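Local structure of Cwp19 (Clostridioides difficile, 5OQ3) at residues K25-A30 with G358-S363; R127-D132 with N156-D161; P148-K153 with L164-K169; E342-V347 with L377-S382. The protein acts as a glycoside hydrolase through the TIM-barrel domain held in this chain, and as a whole may also have N-acetylmuramoyl-L-alanine amidase activity. All coordinates share one frame; numbering follows the deposited sequence. Where two conformers were deposited one is given.

Contact 1 of 4, residues K25-A30 with G358-S363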
loop_
_atom_site.group_PDB
_atom_site.type_symbol
_atom_site.label_atom_id
_atom_site.label_comp_id
_atom_site.label_asym_id
_atom_site.label_seq_id
_atom_site.Cartn_x
_atom_site.Cartn_y
_atom_site.Cartn_z
ATOM N N LYS A 25 -12.036 16.907 6.219
ATOM C CA LYS A 25 -13.109 16.258 5.417
ATOM C C LYS A 25 -12.875 14.774 5.392
ATOM O O LYS A 25 -11.773 14.321 5.628
ATOM C CB LYS A 25 -13.112 16.797 3.995
ATOM C CG LYS A 25 -11.956 16.340 3.130
ATOM C CD LYS A 25 -11.688 17.340 2.030
ATOM C CE LYS A 25 -10.643 16.796 1.086
ATOM N NZ LYS A 25 -10.089 17.900 0.256
ATOM N N GLU A 26 -13.916 14.026 5.072
ATOM C CA GLU A 26 -13.809 12.587 5.041
ATOM C C GLU A 26 -12.819 12.184 3.918
ATOM O O GLU A 26 -12.883 12.711 2.808
ATOM C CB GLU A 26 -15.192 12.010 4.789
ATOM C CG GLU A 26 -15.290 10.504 4.897
ATOM C CD GLU A 26 -16.662 9.930 4.550
ATOM O OE1 GLU A 26 -17.138 9.020 5.252
ATOM O OE2 GLU A 26 -17.275 10.368 3.572
ATOM N N MET A 27 -11.918 11.247 4.205
ATOM C CA MET A 27 -11.045 10.639 3.170
ATOM C C MET A 27 -11.828 9.765 2.236
ATOM O O MET A 27 -12.572 8.910 2.695
ATOM C CB MET A 27 -9.909 9.845 3.861
ATOM C CG MET A 27 -9.036 9.032 2.937
ATOM S SD MET A 27 -8.143 10.043 1.736
ATOM C CE MET A 27 -6.956 10.847 2.752
ATOM N N ARG A 28 -11.690 10.010 0.937
ATOM C CA ARG A 28 -12.408 9.247 -0.073
ATOM C C ARG A 28 -11.411 8.916 -1.191
ATOM O O ARG A 28 -11.342 9.630 -2.181
ATOM C CB ARG A 28 -13.602 10.093 -0.604
ATOM C CG ARG A 28 -14.588 10.434 0.494
ATOM C CD ARG A 28 -15.600 11.509 0.087
ATOM N NE ARG A 28 -16.527 11.792 1.191
ATOM C CZ ARG A 28 -17.528 12.671 1.152
ATOM N NH1 ARG A 28 -17.704 13.432 0.079
ATOM N NH2 ARG A 28 -18.345 12.777 2.188
ATOM N N ALA A 29 -10.608 7.870 -0.979
ATOM C CA ALA A 29 -9.465 7.583 -1.864
ATOM C C ALA A 29 -9.706 6.394 -2.734
ATOM O O ALA A 29 -10.489 5.536 -2.390
ATOM C CB ALA A 29 -8.220 7.354 -1.010
ATOM N N ALA A 30 -9.017 6.361 -3.851
ATOM C CA ALA A 30 -8.945 5.177 -4.670
ATOM C C ALA A 30 -7.475 4.816 -4.905
ATOM O O ALA A 30 -6.676 5.683 -5.244
ATOM C CB ALA A 30 -9.664 5.370 -5.982
ATOM N N GLY A 358 -12.720 7.854 7.005
ATOM C CA GLY A 358 -13.028 7.666 5.609
ATOM C C GLY A 358 -12.625 6.316 5.082
ATOM O O GLY A 358 -12.543 5.378 5.888
ATOM N N SER A 359 -12.422 6.210 3.765
ATOM C CA SER A 359 -12.284 4.952 3.051
ATOM C C SER A 359 -11.250 5.100 1.929
ATOM O O SER A 359 -11.064 6.206 1.383
ATOM C CB SER A 359 -13.589 4.535 2.395
ATOM O OG SER A 359 -14.600 4.184 3.330
ATOM N N MET A 360 -10.664 3.953 1.576
ATOM C CA MET A 360 -9.875 3.783 0.373
ATOM C C MET A 360 -10.406 2.597 -0.373
ATOM O O MET A 360 -10.644 1.584 0.219
ATOM C CB MET A 360 -8.376 3.618 0.681
ATOM C CG MET A 360 -7.742 4.701 1.529
ATOM S SD MET A 360 -5.991 4.879 1.149
ATOM C CE MET A 360 -5.689 6.466 1.849
ATOM N N TYR A 361 -10.629 2.753 -1.677
ATOM C CA TYR A 361 -11.290 1.753 -2.514
ATOM C C TYR A 361 -10.245 0.994 -3.362
ATOM O O TYR A 361 -9.519 1.619 -4.138
ATOM C CB TYR A 361 -12.306 2.408 -3.467
ATOM C CG TYR A 361 -13.479 2.939 -2.671
ATOM C CD1 TYR A 361 -14.569 2.128 -2.404
ATOM C CD2 TYR A 361 -13.511 4.228 -2.171
ATOM C CE1 TYR A 361 -15.637 2.592 -1.677
ATOM C CE2 TYR A 361 -14.585 4.693 -1.421
ATOM C CZ TYR A 361 -15.642 3.856 -1.173
ATOM O OH TYR A 361 -16.729 4.271 -0.433
ATOM N N PHE A 362 -10.262 -0.318 -3.244
ATOM C CA PHE A 362 -9.472 -1.193 -4.098
ATOM C C PHE A 362 -10.353 -1.783 -5.169
ATOM O O PHE A 362 -11.121 -2.676 -4.842
ATOM C CB PHE A 362 -8.738 -2.290 -3.326
ATOM C CG PHE A 362 -7.578 -2.821 -4.133
ATOM C CD1 PHE A 362 -7.745 -3.879 -5.037
ATOM C CD2 PHE A 362 -6.369 -2.140 -4.136
ATOM C CE1 PHE A 362 -6.706 -4.304 -5.821
ATOM C CE2 PHE A 362 -5.325 -2.564 -4.947
ATOM C CZ PHE A 362 -5.503 -3.644 -5.789
ATOM N N SER A 363 -10.258 -1.322 -6.428
ATOM C CA SER A 363 -9.318 -0.333 -6.931
ATOM C C SER A 363 -10.041 0.594 -7.901
ATOM O O SER A 363 -11.217 0.400 -8.212
ATOM C CB SER A 363 -8.076 -0.988 -7.573
ATOM O OG SER A 363 -8.419 -1.631 -8.784
HETATM O O HOH W 1 -16.246 6.913 3.189
#
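The carbonyl oxygen A29 O is met by three groups of the neighbouring strand: Y361 N hydrogen-bonds to it at 2.9 Å, M360 CA lends a CA-H contact at 3.3 Å, and Y361 CD2 brings its ring edge to 3.3 Å. Two residues earlier M27 O accepts from S359 N at 2.9 Å, with G358 CA 3.2 Å away. Between them A29 N gives an almost straight bond to S359 O (2.9 Å, 176°), completing a parallel ladder whose strand axes differ by 6°. G358 CA also lies against E26 CG, with no side chain between the strands. A29 and M360 face the barrel interior, where M360 also meets V70 and Y321; A29 CB lies 3.7 Å from M360 CG in one of two deposited conformers. R28, S359 and Y361 face helix 371-381. On that side R28 grips E26 OE2 side-on with NE and NH2, and R351 is a second salt-bridge partner; the two arginines would probably favour the ionised carboxylate. A water links E26, weakly, to S359 OG, which also bonds Q324. The seam is thus held by backbone bonds, and it joins the first strand to the last and closes the barrel.

Contact 2 of 4, residues R127-D132 with N156-D161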
loop_
_atom_site.group_PDB
_atom_site.type_symbol
_atom_site.label_atom_id
_atom_site.label_comp_id
_atom_site.label_asym_id
_atom_site.label_seq_id
_atom_site.Cartn_x
_atom_site.Cartn_y
_atom_site.Cartn_z
ATOM N N ARG A 127 9.826 -5.661 -2.237
ATOM C CA ARG A 127 9.755 -6.525 -3.401
ATOM C C ARG A 127 10.879 -6.200 -4.350
ATOM O O ARG A 127 11.172 -5.024 -4.616
ATOM C CB ARG A 127 8.406 -6.305 -4.099
ATOM C CG ARG A 127 8.277 -6.892 -5.521
ATOM C CD ARG A 127 6.959 -6.480 -6.162
ATOM N NE ARG A 127 5.830 -7.138 -5.522
ATOM C CZ ARG A 127 4.576 -6.682 -5.528
ATOM N NH1 ARG A 127 4.249 -5.577 -6.187
ATOM N NH2 ARG A 127 3.625 -7.363 -4.892
ATOM N N ILE A 128 11.451 -7.247 -4.937
ATOM C CA ILE A 128 12.400 -7.109 -6.058
ATOM C C ILE A 128 11.859 -7.810 -7.311
ATOM O O ILE A 128 11.737 -7.173 -8.318
ATOM C CB ILE A 128 13.831 -7.625 -5.745
ATOM C CG1 ILE A 128 14.410 -6.969 -4.488
ATOM C CG2 ILE A 128 14.731 -7.382 -6.955
ATOM C CD1 ILE A 128 15.630 -7.670 -3.953
ATOM N N THR A 129 11.562 -9.103 -7.238
ATOM C CA THR A 129 11.109 -9.838 -8.418
ATOM C C THR A 129 9.739 -10.437 -8.256
ATOM O O THR A 129 9.257 -10.585 -7.138
ATOM C CB THR A 129 12.067 -10.995 -8.769
ATOM O OG1 THR A 129 12.077 -11.948 -7.709
ATOM C CG2 THR A 129 13.460 -10.493 -9.032
ATOM N N MET A 130 9.166 -10.840 -9.393
ATOM C CA MET A 130 7.981 -11.682 -9.452
ATOM C C MET A 130 8.420 -13.122 -9.667
ATOM O O MET A 130 9.601 -13.406 -9.891
ATOM C CB MET A 130 7.041 -11.270 -10.594
ATOM C CG MET A 130 6.703 -9.805 -10.670
ATOM S SD MET A 130 6.260 -9.111 -9.089
ATOM C CE MET A 130 5.019 -7.943 -9.543
ATOM N N ALA A 131 7.460 -14.035 -9.589
ATOM C CA ALA A 131 7.763 -15.456 -9.588
ATOM C C ALA A 131 8.675 -15.848 -10.741
ATOM O O ALA A 131 8.424 -15.492 -11.896
ATOM C CB ALA A 131 6.474 -16.268 -9.689
ATOM N N ASP A 132 9.721 -16.599 -10.415
ATOM C CA ASP A 132 10.589 -17.249 -11.414
ATOM C C ASP A 132 11.447 -16.301 -12.260
ATOM O O ASP A 132 12.094 -16.731 -13.207
ATOM C CB ASP A 132 9.762 -18.191 -12.310
ATOM C CG ASP A 132 8.997 -19.225 -11.505
ATOM O OD1 ASP A 132 9.622 -19.879 -10.654
ATOM O OD2 ASP A 132 7.778 -19.389 -11.714
ATOM N N ASN A 156 10.208 -18.635 -5.001
ATOM C CA ASN A 156 10.684 -18.279 -6.341
ATOM C C ASN A 156 10.798 -16.776 -6.571
ATOM O O ASN A 156 10.803 -16.317 -7.691
ATOM C CB ASN A 156 9.832 -18.958 -7.414
ATOM C CG ASN A 156 8.352 -18.633 -7.302
ATOM O OD1 ASN A 156 7.954 -17.622 -6.713
ATOM N ND2 ASN A 156 7.519 -19.498 -7.895
ATOM N N LYS A 157 10.928 -16.017 -5.500
ATOM C CA LYS A 157 11.012 -14.573 -5.579
ATOM C C LYS A 157 12.144 -14.052 -4.700
ATOM O O LYS A 157 12.592 -14.719 -3.758
ATOM C CB LYS A 157 9.681 -13.948 -5.103
ATOM C CG LYS A 157 8.538 -14.193 -6.051
ATOM C CD LYS A 157 7.171 -13.798 -5.488
ATOM C CE LYS A 157 7.065 -12.289 -5.341
ATOM N NZ LYS A 157 5.759 -11.824 -4.794
ATOM N N TYR A 158 12.568 -12.841 -5.007
ATOM C CA TYR A 158 13.621 -12.153 -4.279
ATOM C C TYR A 158 13.109 -10.872 -3.651
ATOM O O TYR A 158 12.246 -10.184 -4.219
ATOM C CB TYR A 158 14.808 -11.821 -5.183
ATOM C CG TYR A 158 15.551 -13.010 -5.736
ATOM C CD1 TYR A 158 15.128 -13.662 -6.885
ATOM C CD2 TYR A 158 16.717 -13.458 -5.120
ATOM C CE1 TYR A 158 15.850 -14.733 -7.411
ATOM C CE2 TYR A 158 17.441 -14.538 -5.624
ATOM C CZ TYR A 158 17.006 -15.162 -6.770
ATOM O OH TYR A 158 17.705 -16.245 -7.306
ATOM N N TYR A 159 13.689 -10.551 -2.484
ATOM C CA TYR A 159 13.279 -9.450 -1.595
ATOM C C TYR A 159 14.487 -8.774 -1.029
ATOM O O TYR A 159 15.502 -9.425 -0.771
ATOM C CB TYR A 159 12.457 -10.048 -0.439
ATOM C CG TYR A 159 11.219 -10.763 -0.867
ATOM C CD1 TYR A 159 11.276 -12.083 -1.248
ATOM C CD2 TYR A 159 9.966 -10.136 -0.868
ATOM C CE1 TYR A 159 10.138 -12.738 -1.682
ATOM C CE2 TYR A 159 8.822 -10.785 -1.308
ATOM C CZ TYR A 159 8.909 -12.100 -1.658
ATOM O OH TYR A 159 7.743 -12.726 -2.059
ATOM N N TYR A 160 14.345 -7.480 -0.728
ATOM C CA TYR A 160 15.325 -6.825 0.136
ATOM C C TYR A 160 15.146 -7.343 1.569
ATOM O O TYR A 160 14.011 -7.602 1.987
ATOM C CB TYR A 160 15.205 -5.318 0.108
ATOM C CG TYR A 160 15.511 -4.723 -1.238
ATOM C CD1 TYR A 160 16.817 -4.766 -1.773
ATOM C CD2 TYR A 160 14.514 -4.196 -2.017
ATOM C CE1 TYR A 160 17.080 -4.273 -3.025
ATOM C CE2 TYR A 160 14.770 -3.663 -3.267
ATOM C CZ TYR A 160 16.066 -3.724 -3.780
ATOM O OH TYR A 160 16.325 -3.196 -5.023
ATOM N N ASP A 161 16.237 -7.477 2.296
ATOM C CA ASP A 161 16.226 -7.976 3.680
ATOM C C ASP A 161 15.826 -6.867 4.649
ATOM O O ASP A 161 16.608 -5.924 4.882
ATOM C CB ASP A 161 17.638 -8.501 4.010
ATOM C CG ASP A 161 17.747 -9.213 5.345
ATOM O OD1 ASP A 161 16.838 -9.052 6.208
ATOM O OD2 ASP A 161 18.760 -9.953 5.450
HETATM O O HOH W 2 6.860 -9.462 -3.896
HETATM O O HOH W 3 9.448 -9.977 -4.510
HETATM O O HOH W 4 12.377 -14.401 -8.741
#
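Y158 O ties the two segments together by accepting from both I128 N (3.1 Å) and T129 N (3.3 Å), which approach it from the same face of its carbonyl plane. T129 OG1 answers by accepting from Y158 N at 2.9 Å; chi1 of 63° swings this hydroxyl toward the strand, where it also lies at the edge of the Y158 ring. A fourth bond, D132 N to N156 O (2.9 Å), holds the far end. Water reinforces the join: one molecule donates to both T129 O and Y158 O, and another accepts from R127 NE and K157 NZ, separating these like charges. The K157 chain, bent at chi3, passes M130 and A131, and its CE comes to 3.3 Å from T129 O. In a CH-pi contact, I128 CG1 sits over the face of the Y160 ring, 3.6 Å from its centroid. The Y160 hydroxyl is held by S77, and R127 by P75 O and a cation-pi contact with Y192. The arrangement is that of a TIM-barrel beta-alpha loop, here the one after strand 118-123, folded back onto its own inserted beta hairpin 151-160.

Contact 3 of 4, residues P148-K153 with L164-K169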
loop_
_atom_site.group_PDB
_atom_site.type_symbol
_atom_site.label_atom_id
_atom_site.label_comp_id
_atom_site.label_asym_id
_atom_site.label_seq_id
_atom_site.Cartn_x
_atom_site.Cartn_y
_atom_site.Cartn_z
ATOM N N PRO A 148 24.296 -7.374 -3.764
ATOM C CA PRO A 148 23.786 -8.721 -3.554
ATOM C C PRO A 148 23.633 -9.100 -2.078
ATOM O O PRO A 148 22.789 -9.929 -1.746
ATOM C CB PRO A 148 24.827 -9.609 -4.233
ATOM C CG PRO A 148 26.042 -8.769 -4.370
ATOM C CD PRO A 148 25.568 -7.362 -4.511
ATOM N N SER A 149 24.387 -8.461 -1.187
ATOM C CA SER A 149 24.275 -8.688 0.260
ATOM C C SER A 149 22.839 -8.336 0.780
ATOM O O SER A 149 22.429 -8.796 1.823
ATOM C CB SER A 149 25.278 -7.790 1.044
ATOM O OG SER A 149 26.571 -8.224 0.845
ATOM N N TRP A 150 22.163 -7.451 0.068
ATOM C CA TRP A 150 20.842 -6.958 0.509
ATOM C C TRP A 150 19.708 -7.895 0.173
ATOM O O TRP A 150 18.570 -7.627 0.598
ATOM C CB TRP A 150 20.544 -5.636 -0.141
ATOM C CG TRP A 150 21.427 -4.472 0.250
ATOM C CD1 TRP A 150 22.517 -4.474 1.065
ATOM C CD2 TRP A 150 21.270 -3.134 -0.207
ATOM N NE1 TRP A 150 23.023 -3.231 1.160
ATOM C CE2 TRP A 150 22.310 -2.385 0.359
ATOM C CE3 TRP A 150 20.396 -2.510 -1.104
ATOM C CZ2 TRP A 150 22.452 -0.999 0.124
ATOM C CZ3 TRP A 150 20.540 -1.175 -1.336
ATOM C CH2 TRP A 150 21.563 -0.436 -0.746
ATOM N N VAL A 151 19.969 -8.935 -0.628
ATOM C CA VAL A 151 18.896 -9.645 -1.288
ATOM C C VAL A 151 18.710 -11.032 -0.671
ATOM O O VAL A 151 19.685 -11.757 -0.467
ATOM C CB VAL A 151 19.247 -9.801 -2.799
ATOM C CG1 VAL A 151 18.227 -10.636 -3.526
ATOM C CG2 VAL A 151 19.416 -8.447 -3.445
ATOM N N VAL A 152 17.442 -11.410 -0.461
ATOM C CA VAL A 152 17.092 -12.723 0.063
ATOM C C VAL A 152 16.103 -13.383 -0.896
ATOM O O VAL A 152 15.108 -12.759 -1.275
ATOM C CB VAL A 152 16.460 -12.621 1.479
ATOM C CG1 VAL A 152 15.951 -13.944 1.974
ATOM C CG2 VAL A 152 17.415 -12.043 2.498
ATOM N N LYS A 153 16.339 -14.652 -1.208
ATOM C CA LYS A 153 15.418 -15.434 -2.002
ATOM C C LYS A 153 14.447 -16.148 -1.083
ATOM O O LYS A 153 14.851 -16.797 -0.103
ATOM C CB LYS A 153 16.183 -16.471 -2.852
ATOM C CG LYS A 153 15.336 -17.087 -3.940
ATOM C CD LYS A 153 16.109 -18.075 -4.770
ATOM C CE LYS A 153 15.227 -18.557 -5.903
ATOM N NZ LYS A 153 15.933 -19.404 -6.884
ATOM N N LEU A 164 18.467 -5.501 7.486
ATOM C CA LEU A 164 19.739 -4.833 7.284
ATOM C C LEU A 164 19.567 -3.350 7.440
ATOM O O LEU A 164 18.737 -2.725 6.731
ATOM C CB LEU A 164 20.312 -5.155 5.907
ATOM C CG LEU A 164 20.833 -6.596 5.741
ATOM C CD1 LEU A 164 21.166 -6.864 4.304
ATOM C CD2 LEU A 164 22.053 -6.832 6.624
ATOM N N PRO A 165 20.453 -2.730 8.236
ATOM C CA PRO A 165 20.357 -1.294 8.314
ATOM C C PRO A 165 20.559 -0.589 6.952
ATOM O O PRO A 165 19.919 0.451 6.695
ATOM C CB PRO A 165 21.474 -0.921 9.302
ATOM C CG PRO A 165 21.747 -2.153 10.081
ATOM C CD PRO A 165 21.373 -3.314 9.249
ATOM N N GLU A 166 21.424 -1.115 6.091
ATOM C CA GLU A 166 21.611 -0.479 4.783
ATOM C C GLU A 166 20.353 -0.562 3.920
ATOM O O GLU A 166 20.134 0.308 3.083
ATOM C CB GLU A 166 22.820 -1.091 4.002
ATOM C CG GLU A 166 24.152 -0.651 4.570
ATOM C CD GLU A 166 25.357 -1.185 3.821
ATOM O OE1 GLU A 166 25.224 -1.923 2.820
ATOM O OE2 GLU A 166 26.472 -0.830 4.244
ATOM N N VAL A 167 19.602 -1.645 4.051
ATOM C CA VAL A 167 18.378 -1.787 3.296
ATOM C C VAL A 167 17.360 -0.736 3.763
ATOM O O VAL A 167 16.779 -0.035 2.926
ATOM C CB VAL A 167 17.798 -3.201 3.395
ATOM C CG1 VAL A 167 16.325 -3.235 2.970
ATOM C CG2 VAL A 167 18.581 -4.192 2.548
ATOM N N ARG A 168 17.236 -0.560 5.068
ATOM C CA ARG A 168 16.319 0.440 5.577
ATOM C C ARG A 168 16.719 1.844 5.101
ATOM O O ARG A 168 15.876 2.628 4.686
ATOM C CB ARG A 168 16.187 0.343 7.102
ATOM C CG ARG A 168 15.535 -0.976 7.539
ATOM C CD ARG A 168 15.274 -1.060 9.019
ATOM N NE ARG A 168 16.443 -1.031 9.848
ATOM C CZ ARG A 168 16.991 -2.066 10.426
ATOM N NH1 ARG A 168 17.980 -1.871 11.257
ATOM N NH2 ARG A 168 16.626 -3.295 10.126
ATOM N N LYS A 169 18.011 2.142 5.174
ATOM C CA LYS A 169 18.490 3.435 4.707
ATOM C C LYS A 169 18.192 3.637 3.238
ATOM O O LYS A 169 17.822 4.747 2.827
ATOM C CB LYS A 169 19.982 3.610 5.020
ATOM C CG LYS A 169 20.554 4.866 4.445
ATOM C CD LYS A 169 21.991 5.085 4.843
ATOM C CE LYS A 169 22.761 5.925 3.853
ATOM N NZ LYS A 169 22.167 7.265 3.660
#
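Where the hairpin insertion hands the chain back to barrel helix 165-181, W150, at the end of a 3-10 turn, packs against the first turn of that helix through L164, E166 and V167. Its indole NE1 donates to E166 OE1 (3.1 Å, 165°). OE1 meets the indole edge in the ring plane through its anti lone pair; the carboxylate plane is turned 74° from the ring. With chi1 at -74° and the rest of its chain extended, E166 runs past the indole, CB 3.6 Å from NE1, before its oxygen reaches the N-H. E166 O lies over one indole face, offset toward the rim. The apolar share falls to V167 CG2, 3.6 Å from W150 CB, and to L164 CD1, 4.2 Å from W150 CD1. The same L164 methyl, CD1, rests 3.4 Å from the carbonyl oxygen S149 O. L164 holds the N-cap position, and its side chain also touches T204 and Y208 of helix 202-208. Y170, one turn along helix 165-181, meets the indole with its ring. This surface packing of a tryptophan on a helix start joins a beta-alpha loop insertion to the outer helical layer of the TIM barrel.

Contact 4 of 4, residues E342-V347 with L377-S382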
loop_
_atom_site.group_PDB
_atom_site.type_symbol
_atom_site.label_atom_id
_atom_site.label_comp_id
_atom_site.label_asym_id
_atom_site.label_seq_id
_atom_site.Cartn_x
_atom_site.Cartn_y
_atom_site.Cartn_z
ATOM N N GLU A 342 -22.795 -4.365 -1.561
ATOM C CA GLU A 342 -23.132 -3.892 -0.216
ATOM C C GLU A 342 -22.304 -2.735 0.204
ATOM O O GLU A 342 -22.218 -2.452 1.405
ATOM C CB GLU A 342 -23.052 -5.006 0.815
ATOM C CG GLU A 342 -21.702 -5.653 1.027
ATOM C CD GLU A 342 -21.744 -6.715 2.108
ATOM O OE1 GLU A 342 -20.979 -6.617 3.079
ATOM O OE2 GLU A 342 -22.553 -7.676 1.979
ATOM N N ILE A 343 -21.753 -2.005 -0.753
ATOM C CA ILE A 343 -20.849 -0.945 -0.335
ATOM C C ILE A 343 -21.583 0.171 0.428
ATOM O O ILE A 343 -21.019 0.756 1.350
ATOM C CB ILE A 343 -20.050 -0.390 -1.536
ATOM C CG1 ILE A 343 -18.846 0.474 -1.076
ATOM C CG2 ILE A 343 -20.906 0.433 -2.470
ATOM C CD1 ILE A 343 -17.869 -0.205 -0.120
ATOM N N VAL A 344 -22.815 0.488 0.067
ATOM C CA VAL A 344 -23.545 1.510 0.819
ATOM C C VAL A 344 -23.730 1.062 2.275
ATOM O O VAL A 344 -23.545 1.829 3.210
ATOM C CB VAL A 344 -24.888 1.857 0.134
ATOM C CG1 VAL A 344 -25.714 2.745 1.048
ATOM C CG2 VAL A 344 -24.618 2.564 -1.192
ATOM N N GLN A 345 -24.115 -0.180 2.468
ATOM C CA GLN A 345 -24.242 -0.741 3.810
ATOM C C GLN A 345 -22.921 -0.667 4.597
ATOM O O GLN A 345 -22.916 -0.304 5.791
ATOM C CB GLN A 345 -24.734 -2.186 3.714
ATOM C CG GLN A 345 -25.000 -2.836 5.055
ATOM C CD GLN A 345 -25.401 -4.291 4.961
ATOM O OE1 GLN A 345 -25.484 -4.842 3.876
ATOM N NE2 GLN A 345 -25.583 -4.933 6.115
ATOM N N GLN A 346 -21.809 -1.029 3.965
ATOM C CA GLN A 346 -20.531 -0.945 4.640
ATOM C C GLN A 346 -20.184 0.463 5.046
ATOM O O GLN A 346 -19.780 0.673 6.187
ATOM C CB GLN A 346 -19.428 -1.590 3.781
ATOM C CG GLN A 346 -19.564 -3.075 3.568
ATOM C CD GLN A 346 -18.257 -3.750 3.136
ATOM O OE1 GLN A 346 -17.287 -3.098 2.720
ATOM N NE2 GLN A 346 -18.265 -5.082 3.149
ATOM N N VAL A 347 -20.286 1.433 4.144
ATOM C CA VAL A 347 -19.873 2.770 4.487
ATOM C C VAL A 347 -20.837 3.413 5.485
ATOM O O VAL A 347 -20.424 4.143 6.362
ATOM C CB VAL A 347 -19.686 3.643 3.227
ATOM C CG1 VAL A 347 -19.406 5.088 3.584
ATOM C CG2 VAL A 347 -18.519 3.108 2.392
ATOM N N LEU A 377 -21.393 5.135 -4.931
ATOM C CA LEU A 377 -20.484 6.116 -4.361
ATOM C C LEU A 377 -21.039 7.536 -4.484
ATOM O O LEU A 377 -20.937 8.306 -3.533
ATOM C CB LEU A 377 -19.070 5.985 -4.947
ATOM C CG LEU A 377 -18.158 5.028 -4.153
ATOM C CD1 LEU A 377 -18.753 3.646 -4.013
ATOM C CD2 LEU A 377 -16.772 4.969 -4.779
ATOM N N LYS A 378 -21.652 7.879 -5.620
ATOM C CA LYS A 378 -22.314 9.188 -5.723
ATOM C C LYS A 378 -23.317 9.380 -4.594
ATOM O O LYS A 378 -23.371 10.445 -3.979
ATOM C CB LYS A 378 -23.027 9.368 -7.068
ATOM C CG LYS A 378 -22.096 9.803 -8.172
ATOM C CD LYS A 378 -22.843 10.100 -9.467
ATOM C CE LYS A 378 -21.979 9.762 -10.671
ATOM N NZ LYS A 378 -22.700 9.926 -11.960
ATOM N N SER A 379 -24.107 8.353 -4.304
ATOM C CA SER A 379 -25.112 8.489 -3.239
ATOM C C SER A 379 -24.466 8.637 -1.823
ATOM O O SER A 379 -24.990 9.334 -0.956
ATOM C CB SER A 379 -26.115 7.350 -3.307
ATOM O OG SER A 379 -25.521 6.155 -2.910
ATOM N N LEU A 380 -23.303 8.028 -1.609
ATOM C CA LEU A 380 -22.596 8.196 -0.345
ATOM C C LEU A 380 -21.936 9.556 -0.227
ATOM O O LEU A 380 -21.793 10.052 0.887
ATOM C CB LEU A 380 -21.514 7.122 -0.232
ATOM C CG LEU A 380 -22.030 5.702 -0.064
ATOM C CD1 LEU A 380 -20.908 4.697 -0.269
ATOM C CD2 LEU A 380 -22.680 5.517 1.299
ATOM N N TYR A 381 -21.505 10.135 -1.349
ATOM C CA TYR A 381 -20.636 11.296 -1.315
ATOM C C TYR A 381 -21.195 12.610 -1.836
ATOM O O TYR A 381 -20.482 13.619 -1.903
ATOM C CB TYR A 381 -19.326 10.934 -2.024
ATOM C CG TYR A 381 -18.558 9.806 -1.370
ATOM C CD1 TYR A 381 -18.555 9.641 0.016
ATOM C CD2 TYR A 381 -17.816 8.896 -2.123
ATOM C CE1 TYR A 381 -17.826 8.633 0.646
ATOM C CE2 TYR A 381 -17.084 7.888 -1.509
ATOM C CZ TYR A 381 -17.083 7.749 -0.120
ATOM O OH TYR A 381 -16.359 6.737 0.463
ATOM N N SER A 382 -22.463 12.619 -2.181
ATOM C CA SER A 382 -23.063 13.854 -2.688
ATOM C C SER A 382 -24.096 14.414 -1.712
ATOM O O SER A 382 -24.647 13.668 -0.895
ATOM C CB SER A 382 -23.715 13.596 -4.048
ATOM O OG SER A 382 -24.661 12.550 -3.952
#
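L380 of helix 371-381 packs against V344 and V347, one turn apart on helix 343-350. Both methyls of L380 meet V347, with CD1 3.9 Å from V347 CB and CD2 4.0 Å from V347 CG1, while CD2 also reaches V344 CG1 at 4.1 Å. One turn back, L377 CD1 touches I343 CG2 at 4.2 Å. With CG of L380 anti to its carbonyl carbon (chi1 -68°) and the chain extended beyond it, both methyls lie against the side of V347, CD1 nearer CG2 and CD2 nearer CG1. The segment axes approach to 10.1 Å and run in the same sense at 27°, and the helices meet mainly through side chains.

Polar groups take no hydrogen bond across the interface. S379 OG comes to 4.1 Å from V344 CG2 but bonds the backbone of its own helix at D376 O. At the start of the other helix Q346 NE2 donates to E342 OE1, which also accepts from I295 N. Inward, I343, V347 and L377 all rest on Y361 of strand 356-361, whose hydroxyl pairs with that of Y381. This is the packing of two outer helices of a TIM barrel, one before and one after its last strand in sequence, laid against the sheet.

From the N terminus, strand 27-32 opens contact 1, which closes only at strand 356-361 and so joins the first and last strands of the barrel. Contacts 2 and 3 fall within that long span. The loop after strand 118-123 opens contact 2, which closes at strand 157-160; contact 3 opens before that and closes at the start of helix 165-181, so the two cross and tie the inserted hairpin 151-160 to the barrel's helical layer. Contact 4 opens at helix 343-350, before contact 1 closes, and ends at the last helix, crossing contact 1; the two touch through strand 356-361 and helix 371-381. Contacts 1 and 4 lie across the chain's centre from contacts 2 and 3.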